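Fiber (Human adenovirus 35, PDB 2QLK) forms the viral attachment spike, whose trimeric head, the knob domain of this chain, binds the host receptor CD46 and so probably initiates entry. Local coordinates at residues T23-I28 with T48-K53; Q83-F88 with A178-W183; C147-S152 with N194-T199. All coordinates share one frame; numbering follows the deposited sequence.

Contact 1: residues T23-I28 with T48-K53; sequences TLWTGI and TLVLVK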
loop_
_atom_site.group_PDB
_atom_site.type_symbol
_atom_site.label_atom_id
_atom_site.label_comp_id
_atom_site.label_asym_id
_atom_site.label_seq_id
_atom_site.Cartn_x
_atom_site.Cartn_y
_atom_site.Cartn_z
ATOM N N THR A 23 3.558 -11.001 -15.347
ATOM C CA THR A 23 3.350 -11.419 -13.978
ATOM C C THR A 23 4.094 -12.705 -13.594
ATOM O O THR A 23 3.933 -13.758 -14.223
ATOM C CB THR A 23 1.827 -11.550 -13.711
ATOM O OG1 THR A 23 1.591 -12.324 -12.526
ATOM C CG2 THR A 23 1.137 -12.190 -14.908
ATOM N N LEU A 24 4.929 -12.590 -12.563
ATOM C CA LEU A 24 5.717 -13.698 -12.036
ATOM C C LEU A 24 5.140 -14.060 -10.653
ATOM O O LEU A 24 5.046 -13.199 -9.776
ATOM C CB LEU A 24 7.169 -13.250 -11.915
ATOM C CG LEU A 24 8.281 -14.243 -11.623
ATOM C CD1 LEU A 24 8.319 -15.344 -12.695
ATOM C CD2 LEU A 24 9.600 -13.473 -11.595
ATOM N N TRP A 25 4.740 -15.314 -10.447
ATOM C CA TRP A 25 4.149 -15.686 -9.167
ATOM C C TRP A 25 4.281 -17.144 -8.791
ATOM O O TRP A 25 4.763 -17.977 -9.570
ATOM C CB TRP A 25 2.660 -15.303 -9.150
ATOM C CG TRP A 25 1.803 -16.085 -10.123
ATOM C CD1 TRP A 25 2.235 -16.818 -11.190
ATOM C CD2 TRP A 25 0.369 -16.196 -10.119
ATOM N NE1 TRP A 25 1.169 -17.377 -11.848
ATOM C CE2 TRP A 25 0.011 -17.012 -11.216
ATOM C CE3 TRP A 25 -0.645 -15.686 -9.298
ATOM C CZ2 TRP A 25 -1.322 -17.333 -11.518
ATOM C CZ3 TRP A 25 -1.980 -16.006 -9.600
ATOM C CH2 TRP A 25 -2.300 -16.824 -10.703
ATOM N N THR A 26 3.820 -17.449 -7.586
ATOM C CA THR A 26 3.872 -18.794 -7.069
ATOM C C THR A 26 2.642 -19.592 -7.500
ATOM O O THR A 26 2.559 -20.777 -7.206
ATOM C CB THR A 26 3.915 -18.808 -5.520
ATOM O OG1 THR A 26 2.810 -18.060 -4.998
ATOM C CG2 THR A 26 5.201 -18.236 -4.998
ATOM N N GLY A 27 1.709 -18.950 -8.200
ATOM C CA GLY A 27 0.482 -19.624 -8.591
ATOM C C GLY A 27 -0.459 -19.438 -7.413
ATOM O O GLY A 27 0.016 -19.368 -6.275
ATOM N N ILE A 28 -1.765 -19.365 -7.653
ATOM C CA ILE A 28 -2.724 -19.148 -6.570
ATOM C C ILE A 28 -2.561 -19.997 -5.310
ATOM O O ILE A 28 -1.877 -19.587 -4.378
ATOM C CB ILE A 28 -4.176 -19.285 -7.066
ATOM C CG1 ILE A 28 -4.488 -18.149 -8.046
ATOM C CG2 ILE A 28 -5.145 -19.222 -5.884
ATOM C CD1 ILE A 28 -5.885 -18.181 -8.608
ATOM N N THR A 48 2.292 -17.305 -0.822
ATOM C CA THR A 48 1.644 -16.786 -2.027
ATOM C C THR A 48 2.326 -15.443 -2.282
ATOM O O THR A 48 2.197 -14.486 -1.496
ATOM C CB THR A 48 0.140 -16.532 -1.819
ATOM O OG1 THR A 48 -0.517 -17.774 -1.529
ATOM C CG2 THR A 48 -0.487 -15.877 -3.067
ATOM N N LEU A 49 3.065 -15.385 -3.374
ATOM C CA LEU A 49 3.769 -14.193 -3.755
ATOM C C LEU A 49 3.385 -13.901 -5.187
ATOM O O LEU A 49 3.479 -14.785 -6.036
ATOM C CB LEU A 49 5.268 -14.430 -3.697
ATOM C CG LEU A 49 6.146 -13.324 -4.276
ATOM C CD1 LEU A 49 6.041 -12.033 -3.437
ATOM C CD2 LEU A 49 7.571 -13.837 -4.278
ATOM N N VAL A 50 2.939 -12.676 -5.442
ATOM C CA VAL A 50 2.579 -12.250 -6.762
ATOM C C VAL A 50 3.368 -10.978 -7.084
ATOM O O VAL A 50 3.285 -9.983 -6.368
ATOM C CB VAL A 50 1.088 -12.006 -6.835
ATOM C CG1 VAL A 50 0.670 -11.737 -8.294
ATOM C CG2 VAL A 50 0.351 -13.231 -6.277
ATOM N N LEU A 51 4.157 -11.036 -8.153
ATOM C CA LEU A 51 4.959 -9.911 -8.612
ATOM C C LEU A 51 4.469 -9.505 -10.006
ATOM O O LEU A 51 4.436 -10.322 -10.930
ATOM C CB LEU A 51 6.431 -10.305 -8.679
ATOM C CG LEU A 51 7.091 -10.782 -7.389
ATOM C CD1 LEU A 51 8.471 -11.311 -7.672
ATOM C CD2 LEU A 51 7.202 -9.582 -6.418
ATOM N N VAL A 52 4.063 -8.246 -10.138
ATOM C CA VAL A 52 3.573 -7.716 -11.397
ATOM C C VAL A 52 4.466 -6.580 -11.901
ATOM O O VAL A 52 4.733 -5.609 -11.175
ATOM C CB VAL A 52 2.134 -7.174 -11.255
ATOM C CG1 VAL A 52 1.740 -6.409 -12.523
ATOM C CG2 VAL A 52 1.155 -8.311 -10.980
ATOM N N LYS A 53 4.922 -6.717 -13.144
ATOM C CA LYS A 53 5.757 -5.716 -13.782
ATOM C C LYS A 53 4.798 -4.612 -14.180
ATOM O O LYS A 53 3.749 -4.869 -14.761
ATOM C CB LYS A 53 6.431 -6.281 -15.026
ATOM C CG LYS A 53 7.289 -5.272 -15.754
ATOM C CD LYS A 53 8.703 -5.274 -15.247
ATOM C CE LYS A 53 9.561 -4.317 -16.045
ATOM N NZ LYS A 53 11.007 -4.572 -15.803
#

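Contact 2: residues Q83-F88 with A178-W183; sequences QLRLYF and AIQFEW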
loop_
_atom_site.group_PDB
_atom_site.type_symbol
_atom_site.label_atom_id
_atom_site.label_comp_id
_atom_site.label_asym_id
_atom_site.label_seq_id
_atom_site.Cartn_x
_atom_site.Cartn_y
_atom_site.Cartn_z
ATOM N N GLN A 83 11.262 -15.938 8.700
ATOM C CA GLN A 83 12.072 -15.348 7.650
ATOM C C GLN A 83 12.051 -16.233 6.420
ATOM O O GLN A 83 12.136 -17.451 6.515
ATOM C CB GLN A 83 13.512 -15.182 8.125
ATOM C CG GLN A 83 14.380 -14.422 7.128
ATOM C CD GLN A 83 15.833 -14.338 7.560
ATOM O OE1 GLN A 83 16.598 -15.290 7.389
ATOM N NE2 GLN A 83 16.220 -13.190 8.132
ATOM N N LEU A 84 11.937 -15.620 5.255
ATOM C CA LEU A 84 11.913 -16.386 4.018
ATOM C C LEU A 84 12.837 -15.656 3.065
ATOM O O LEU A 84 12.603 -14.490 2.731
ATOM C CB LEU A 84 10.486 -16.442 3.456
ATOM C CG LEU A 84 9.591 -17.696 3.479
ATOM C CD1 LEU A 84 10.213 -18.868 4.273
ATOM C CD2 LEU A 84 8.233 -17.314 4.025
ATOM N N ARG A 85 13.890 -16.333 2.632
ATOM C CA ARG A 85 14.852 -15.735 1.713
ATOM C C ARG A 85 14.743 -16.279 0.295
ATOM O O ARG A 85 14.721 -17.499 0.078
ATOM C CB ARG A 85 16.266 -15.984 2.204
ATOM C CG ARG A 85 16.553 -15.522 3.621
ATOM C CD ARG A 85 17.794 -16.248 4.136
ATOM N NE ARG A 85 17.617 -17.698 4.024
ATOM C CZ ARG A 85 18.605 -18.583 3.903
ATOM N NH1 ARG A 85 19.875 -18.182 3.876
ATOM N NH2 ARG A 85 18.319 -19.877 3.792
ATOM N N LEU A 86 14.680 -15.374 -0.675
ATOM C CA LEU A 86 14.626 -15.757 -2.065
ATOM C C LEU A 86 15.913 -15.271 -2.722
ATOM O O LEU A 86 16.255 -14.098 -2.618
ATOM C CB LEU A 86 13.437 -15.122 -2.773
ATOM C CG LEU A 86 12.014 -15.275 -2.230
ATOM C CD1 LEU A 86 11.030 -15.297 -3.405
ATOM C CD2 LEU A 86 11.889 -16.513 -1.427
ATOM N N TYR A 87 16.638 -16.173 -3.380
ATOM C CA TYR A 87 17.866 -15.771 -4.064
ATOM C C TYR A 87 17.660 -16.074 -5.545
ATOM O O TYR A 87 17.152 -17.143 -5.905
ATOM C CB TYR A 87 19.072 -16.529 -3.514
ATOM C CG TYR A 87 19.365 -16.279 -2.046
ATOM C CD1 TYR A 87 19.768 -15.027 -1.596
ATOM C CD2 TYR A 87 19.251 -17.305 -1.107
ATOM C CE1 TYR A 87 20.057 -14.801 -0.236
ATOM C CE2 TYR A 87 19.542 -17.097 0.252
ATOM C CZ TYR A 87 19.944 -15.844 0.677
ATOM O OH TYR A 87 20.256 -15.640 2.009
ATOM N N PHE A 88 18.045 -15.130 -6.398
ATOM C CA PHE A 88 17.868 -15.275 -7.842
ATOM C C PHE A 88 19.177 -15.162 -8.612
ATOM O O PHE A 88 20.114 -14.500 -8.169
ATOM C CB PHE A 88 16.943 -14.185 -8.366
ATOM C CG PHE A 88 15.584 -14.194 -7.750
ATOM C CD1 PHE A 88 15.345 -13.501 -6.560
ATOM C CD2 PHE A 88 14.538 -14.903 -8.354
ATOM C CE1 PHE A 88 14.075 -13.510 -5.972
ATOM C CE2 PHE A 88 13.279 -14.922 -7.786
ATOM C CZ PHE A 88 13.045 -14.220 -6.587
ATOM N N ALA A 178 18.268 -10.734 -4.641
ATOM C CA ALA A 178 17.743 -11.321 -3.413
ATOM C C ALA A 178 16.528 -10.536 -2.896
ATOM O O ALA A 178 16.472 -9.312 -2.998
ATOM C CB ALA A 178 18.831 -11.373 -2.328
ATOM N N ILE A 179 15.562 -11.274 -2.359
ATOM C CA ILE A 179 14.354 -10.727 -1.768
ATOM C C ILE A 179 14.157 -11.573 -0.518
ATOM O O ILE A 179 14.008 -12.805 -0.605
ATOM C CB ILE A 179 13.134 -10.914 -2.672
ATOM C CG1 ILE A 179 13.352 -10.184 -3.995
ATOM C CG2 ILE A 179 11.870 -10.392 -1.953
ATOM C CD1 ILE A 179 12.132 -10.206 -4.913
ATOM N N GLN A 180 14.204 -10.911 0.633
ATOM C CA GLN A 180 14.026 -11.558 1.921
ATOM C C GLN A 180 12.797 -10.992 2.628
ATOM O O GLN A 180 12.672 -9.775 2.766
ATOM C CB GLN A 180 15.235 -11.331 2.820
ATOM C CG GLN A 180 15.136 -12.095 4.130
ATOM C CD GLN A 180 16.331 -11.860 5.053
ATOM O OE1 GLN A 180 16.386 -10.873 5.791
ATOM N NE2 GLN A 180 17.289 -12.770 5.009
ATOM N N PHE A 181 11.910 -11.873 3.090
ATOM C CA PHE A 181 10.694 -11.435 3.780
ATOM C C PHE A 181 10.851 -11.812 5.226
ATOM O O PHE A 181 11.328 -12.905 5.534
ATOM C CB PHE A 181 9.452 -12.180 3.243
ATOM C CG PHE A 181 9.102 -11.865 1.810
ATOM C CD1 PHE A 181 8.389 -10.699 1.484
ATOM C CD2 PHE A 181 9.511 -12.707 0.787
ATOM C CE1 PHE A 181 8.097 -10.382 0.141
ATOM C CE2 PHE A 181 9.226 -12.401 -0.559
ATOM C CZ PHE A 181 8.522 -11.237 -0.885
ATOM N N GLU A 182 10.461 -10.922 6.127
ATOM C CA GLU A 182 10.510 -11.267 7.523
ATOM C C GLU A 182 9.291 -10.727 8.275
ATOM O O GLU A 182 8.968 -9.547 8.165
ATOM C CB GLU A 182 11.806 -10.764 8.152
ATOM C CG GLU A 182 11.969 -11.231 9.579
ATOM C CD GLU A 182 13.385 -11.049 10.093
ATOM O OE1 GLU A 182 14.277 -11.812 9.652
ATOM O OE2 GLU A 182 13.600 -10.139 10.931
ATOM N N TRP A 183 8.589 -11.609 8.987
ATOM C CA TRP A 183 7.422 -11.226 9.792
ATOM C C TRP A 183 7.811 -11.384 11.256
ATOM O O TRP A 183 8.425 -12.376 11.640
ATOM C CB TRP A 183 6.232 -12.141 9.543
ATOM C CG TRP A 183 5.625 -12.023 8.185
ATOM C CD1 TRP A 183 4.538 -11.289 7.839
ATOM C CD2 TRP A 183 6.056 -12.697 7.000
ATOM N NE1 TRP A 183 4.243 -11.466 6.496
ATOM C CE2 TRP A 183 5.160 -12.329 5.958
ATOM C CE3 TRP A 183 7.114 -13.583 6.711
ATOM C CZ2 TRP A 183 5.286 -12.818 4.648
ATOM C CZ3 TRP A 183 7.235 -14.071 5.411
ATOM C CH2 TRP A 183 6.324 -13.685 4.394
#

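Contact 3: residues C147-S152 with N194-T199; sequences CYYMTS and NIATLT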
loop_
_atom_site.group_PDB
_atom_site.type_symbol
_atom_site.label_atom_id
_atom_site.label_comp_id
_atom_site.label_asym_id
_atom_site.label_seq_id
_atom_site.Cartn_x
_atom_site.Cartn_y
_atom_site.Cartn_z
ATOM N N CYS A 147 1.297 -5.989 8.789
ATOM C CA CYS A 147 0.217 -6.790 8.264
ATOM C C CYS A 147 -0.333 -7.457 9.525
ATOM O O CYS A 147 0.173 -7.213 10.631
ATOM C CB CYS A 147 0.645 -7.808 7.194
ATOM S SG CYS A 147 1.845 -8.988 7.678
ATOM N N TYR A 148 -1.342 -8.295 9.368
ATOM C CA TYR A 148 -1.993 -8.862 10.532
ATOM C C TYR A 148 -2.264 -10.336 10.594
ATOM O O TYR A 148 -2.340 -11.033 9.586
ATOM C CB TYR A 148 -3.339 -8.144 10.759
ATOM C CG TYR A 148 -3.250 -6.644 10.786
ATOM C CD1 TYR A 148 -3.067 -5.913 9.598
ATOM C CD2 TYR A 148 -3.245 -5.952 12.003
ATOM C CE1 TYR A 148 -2.865 -4.548 9.628
ATOM C CE2 TYR A 148 -3.039 -4.589 12.047
ATOM C CZ TYR A 148 -2.846 -3.892 10.863
ATOM O OH TYR A 148 -2.622 -2.540 10.897
ATOM N N TYR A 149 -2.437 -10.801 11.824
ATOM C CA TYR A 149 -2.796 -12.181 12.089
ATOM C C TYR A 149 -4.155 -12.109 12.796
ATOM O O TYR A 149 -4.328 -11.361 13.762
ATOM C CB TYR A 149 -1.807 -12.858 13.038
ATOM C CG TYR A 149 -2.263 -14.247 13.408
ATOM C CD1 TYR A 149 -2.345 -15.235 12.438
ATOM C CD2 TYR A 149 -2.672 -14.558 14.707
ATOM C CE1 TYR A 149 -2.828 -16.503 12.729
ATOM C CE2 TYR A 149 -3.160 -15.851 15.026
ATOM C CZ TYR A 149 -3.229 -16.812 14.020
ATOM O OH TYR A 149 -3.666 -18.100 14.278
ATOM N N MET A 150 -5.102 -12.893 12.302
ATOM C CA MET A 150 -6.453 -12.990 12.848
ATOM C C MET A 150 -6.506 -14.270 13.712
ATOM O O MET A 150 -6.283 -15.383 13.212
ATOM C CB MET A 150 -7.442 -13.069 11.676
ATOM C CG MET A 150 -8.910 -13.076 12.029
ATOM S SD MET A 150 -9.902 -12.722 10.538
ATOM C CE MET A 150 -10.441 -11.102 10.925
ATOM N N THR A 151 -6.772 -14.120 15.006
ATOM C CA THR A 151 -6.811 -15.291 15.901
ATOM C C THR A 151 -7.972 -16.197 15.548
ATOM O O THR A 151 -9.011 -15.747 15.068
ATOM C CB THR A 151 -6.950 -14.900 17.375
ATOM O OG1 THR A 151 -8.312 -14.557 17.656
ATOM C CG2 THR A 151 -6.063 -13.712 17.675
ATOM N N SER A 152 -7.767 -17.480 15.801
ATOM C CA SER A 152 -8.727 -18.517 15.500
ATOM C C SER A 152 -9.939 -18.536 16.424
ATOM O O SER A 152 -10.959 -19.110 16.073
ATOM C CB SER A 152 -8.038 -19.873 15.577
ATOM O OG SER A 152 -7.640 -20.123 16.915
ATOM N N ASN A 194 -3.365 -22.793 21.349
ATOM C CA ASN A 194 -3.018 -24.065 20.735
ATOM C C ASN A 194 -2.951 -23.988 19.215
ATOM O O ASN A 194 -3.265 -22.958 18.614
ATOM C CB ASN A 194 -4.012 -25.150 21.148
ATOM C CG ASN A 194 -3.452 -26.552 20.951
ATOM O OD1 ASN A 194 -4.168 -27.546 21.077
ATOM N ND2 ASN A 194 -2.159 -26.635 20.651
ATOM N N ILE A 195 -2.537 -25.094 18.606
ATOM C CA ILE A 195 -2.406 -25.184 17.163
ATOM C C ILE A 195 -3.564 -24.508 16.450
ATOM O O ILE A 195 -4.735 -24.714 16.800
ATOM C CB ILE A 195 -2.338 -26.649 16.702
ATOM C CG1 ILE A 195 -1.272 -27.395 17.503
ATOM C CG2 ILE A 195 -2.007 -26.708 15.232
ATOM C CD1 ILE A 195 0.112 -26.752 17.445
ATOM N N ALA A 196 -3.219 -23.700 15.450
ATOM C CA ALA A 196 -4.193 -22.961 14.645
ATOM C C ALA A 196 -3.437 -22.583 13.392
ATOM O O ALA A 196 -2.254 -22.256 13.470
ATOM C CB ALA A 196 -4.644 -21.709 15.385
ATOM N N THR A 197 -4.099 -22.629 12.239
ATOM C CA THR A 197 -3.425 -22.319 10.983
ATOM C C THR A 197 -2.830 -20.934 11.009
ATOM O O THR A 197 -3.548 -19.930 11.142
ATOM C CB THR A 197 -4.368 -22.394 9.770
ATOM O OG1 THR A 197 -5.075 -23.639 9.781
ATOM C CG2 THR A 197 -3.569 -22.314 8.490
ATOM N N LEU A 198 -1.510 -20.871 10.889
ATOM C CA LEU A 198 -0.863 -19.576 10.898
ATOM C C LEU A 198 -1.173 -18.942 9.548
ATOM O O LEU A 198 -1.091 -19.615 8.537
ATOM C CB LEU A 198 0.647 -19.730 11.108
ATOM C CG LEU A 198 1.488 -18.450 10.973
ATOM C CD1 LEU A 198 2.787 -18.601 11.749
ATOM C CD2 LEU A 198 1.780 -18.159 9.479
ATOM N N THR A 199 -1.588 -17.674 9.544
ATOM C CA THR A 199 -1.853 -16.953 8.296
ATOM C C THR A 199 -1.436 -15.500 8.487
ATOM O O THR A 199 -1.627 -14.936 9.571
ATOM C CB THR A 199 -3.343 -16.955 7.909
ATOM O OG1 THR A 199 -4.088 -16.280 8.931
ATOM C CG2 THR A 199 -3.865 -18.378 7.773
HETATM O O HOH W 1 -4.644 -13.507 9.446
HETATM O O HOH W 2 -1.424 -19.723 14.409
#

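Contact 1: residues T23-I28 with T48-K53
Thr-23 opens the antiparallel pairing of strand 23-25 with strand 45-54, facing Val-52 in a non-hydrogen-bonded pair. Its CA sends a C-H toward Leu-51 O (3.4 Å), while its hydroxyl is buried and finds no partner in the model; the beta-branched side chain still suits an extended strand. Leu-24, next, forms the hydrogen-bonded pair: its N donates to Leu-51 O at 2.8 Å, and Leu-51 N returns a bond of equal length to Leu-24 O. Both leucines turn to the interior of the subunit, where Leu-24 meets Phe-123. Trp-25 lies on the other face beside Val-50, with CE3 4.0 Å from Val-50 CG2, which comes to the ring edge. Its chi1 of 67° turns the indole so that one face lies against the following turn, with Gly-27 CA 3.7 Å above the ring plane, over its centre. Thr-26 ends the pairing with two bonds to one residue: its N donates to Leu-49 O (3.1 Å), and its OG1 accepts from Leu-49 N at an angle of 166°, a hydroxyl standing where a strand carbonyl would have been. Gly-27 has a positive phi of 87°, at which a side chain would jam against the preceding carbonyl O. Ile-28 has turned from the strand and packs on Ser-126 of a second subunit, as Val-50 does on its Leu-57 and Val-52 on its Asn-54. Strand 23-25, between strands 106-107 and 45-54 in one antiparallel sheet of the knob's beta sandwich, is thus held mainly by backbone polarity, the sheet's two faces serving the core and the trimer interface.

Contact 2: residues Q83-F88 with A178-W183
Gln-83 and Gln-180 lay their amides one over the other, the planes only 18° apart, with Gln-83 CD 3.3 Å from Gln-180 NE2. Both chains run extended, CG anti to the backbone N (chi1 -173° in Gln-83), which carries these flat groups to the same height above the sheet. The Gln-83 amide then reaches Glu-182: NE2 donates to OE1 at 2.8 Å in a distinctly bent bond, meeting that oxygen nearly along its C-O axis although OE1 is tilted 28° out of the amide plane. Arg-85 runs alongside Gln-180, its CG 3.2 Å from Gln-180 NE2, and spends its charge on a salt bridge to Asp-100; long amphiphilic chains suit this partly exposed face. Tyr-87 closes the row, its CD1 against Ala-178 CB, where a small residue leaves room for the ring.

The opposite face is built of leucine, isoleucine and aromatic side chains. Leu-84 CD2 touches Trp-183 CZ3 (3.7 Å), Leu-86 CG comes to the edge of the Phe-181 ring, and Phe-88 CE1 lies 3.9 Å from Ile-179 CG1. Beneath them, two hydrogen-bonded pairs, Leu-84 with Phe-181 and Leu-86 with Ile-179, tie the backbones.

Strand 79-88 is an outermost strand of its four-stranded antiparallel sheet, and strand 177-186 separates it from strand 157-166. The apolar face packs on strands 45-54 and 57-66 of the other sheet, through Leu-49, Val-62 and Leu-64, as expected inside a beta sandwich.

Contact 3: residues C147-S152 with N194-T199
Tyr-149 OH is gripped from two quarters: a water donates to it at 2.8 Å and also to Ala-196 O, while Glu-192 OE2 provides a hydrogen-bonding partner from just before the second segment. The phenol reaches this point because CG stands anti to the backbone N (chi1 175°), so that the ring stretches out along residues 196-199. Carbonyl oxygens meet it in its plane, at the edge: Thr-199 O lies 3.0 Å from Tyr-149 CD1, whose slightly positive hydrogen suits it, and Thr-197 O is 3.6 Å from Tyr-149 OH. Phe-75 adds an edge-to-face ring contact.

In the knob's beta sandwich, strand 142-150 is an outermost strand, and residues 194-199 belong to the loop leading from strand 177-186 to strand 203-208. On one side the strand is bonded to strand 157-166; towards the loop, Tyr-148 bonds Ser-201, just after residues 194-199. A second water bridges the segments, accepting from Met-150 N (3.0 Å), bonding Thr-199 OG1 (2.9 Å) and donating weakly to Tyr-148 O. Towards the exposed end, the small Ala-196 fits close, its CB 3.7 Å from Ser-152 OG, which hydrogen-bonds Glu-192 OE1, the other oxygen of the carboxylate that holds Tyr-149.

Contact 1 belongs to one sheet of the knob's antiparallel beta sandwich and contact 2 to the other; their centres are 15 Å apart. They meet across the core, where Leu-49 CD1 lies 3.6 Å from Phe-181 CZ. Contact 3 starts from strand 142-150, at the far edge of contact 2's sheet, and the two touch through Cys-147 SG and Trp-183 CD1. Contacts 1 and 3 stay apart, with centres 23 Å from each other. Along the chain contact 1 closes first, whereas the segments of contacts 2 and 3 alternate. Contacts 1 and 2 thus join the two sheets across the core, while contacts 1 and 3 both lie where subunits of the trimer meet.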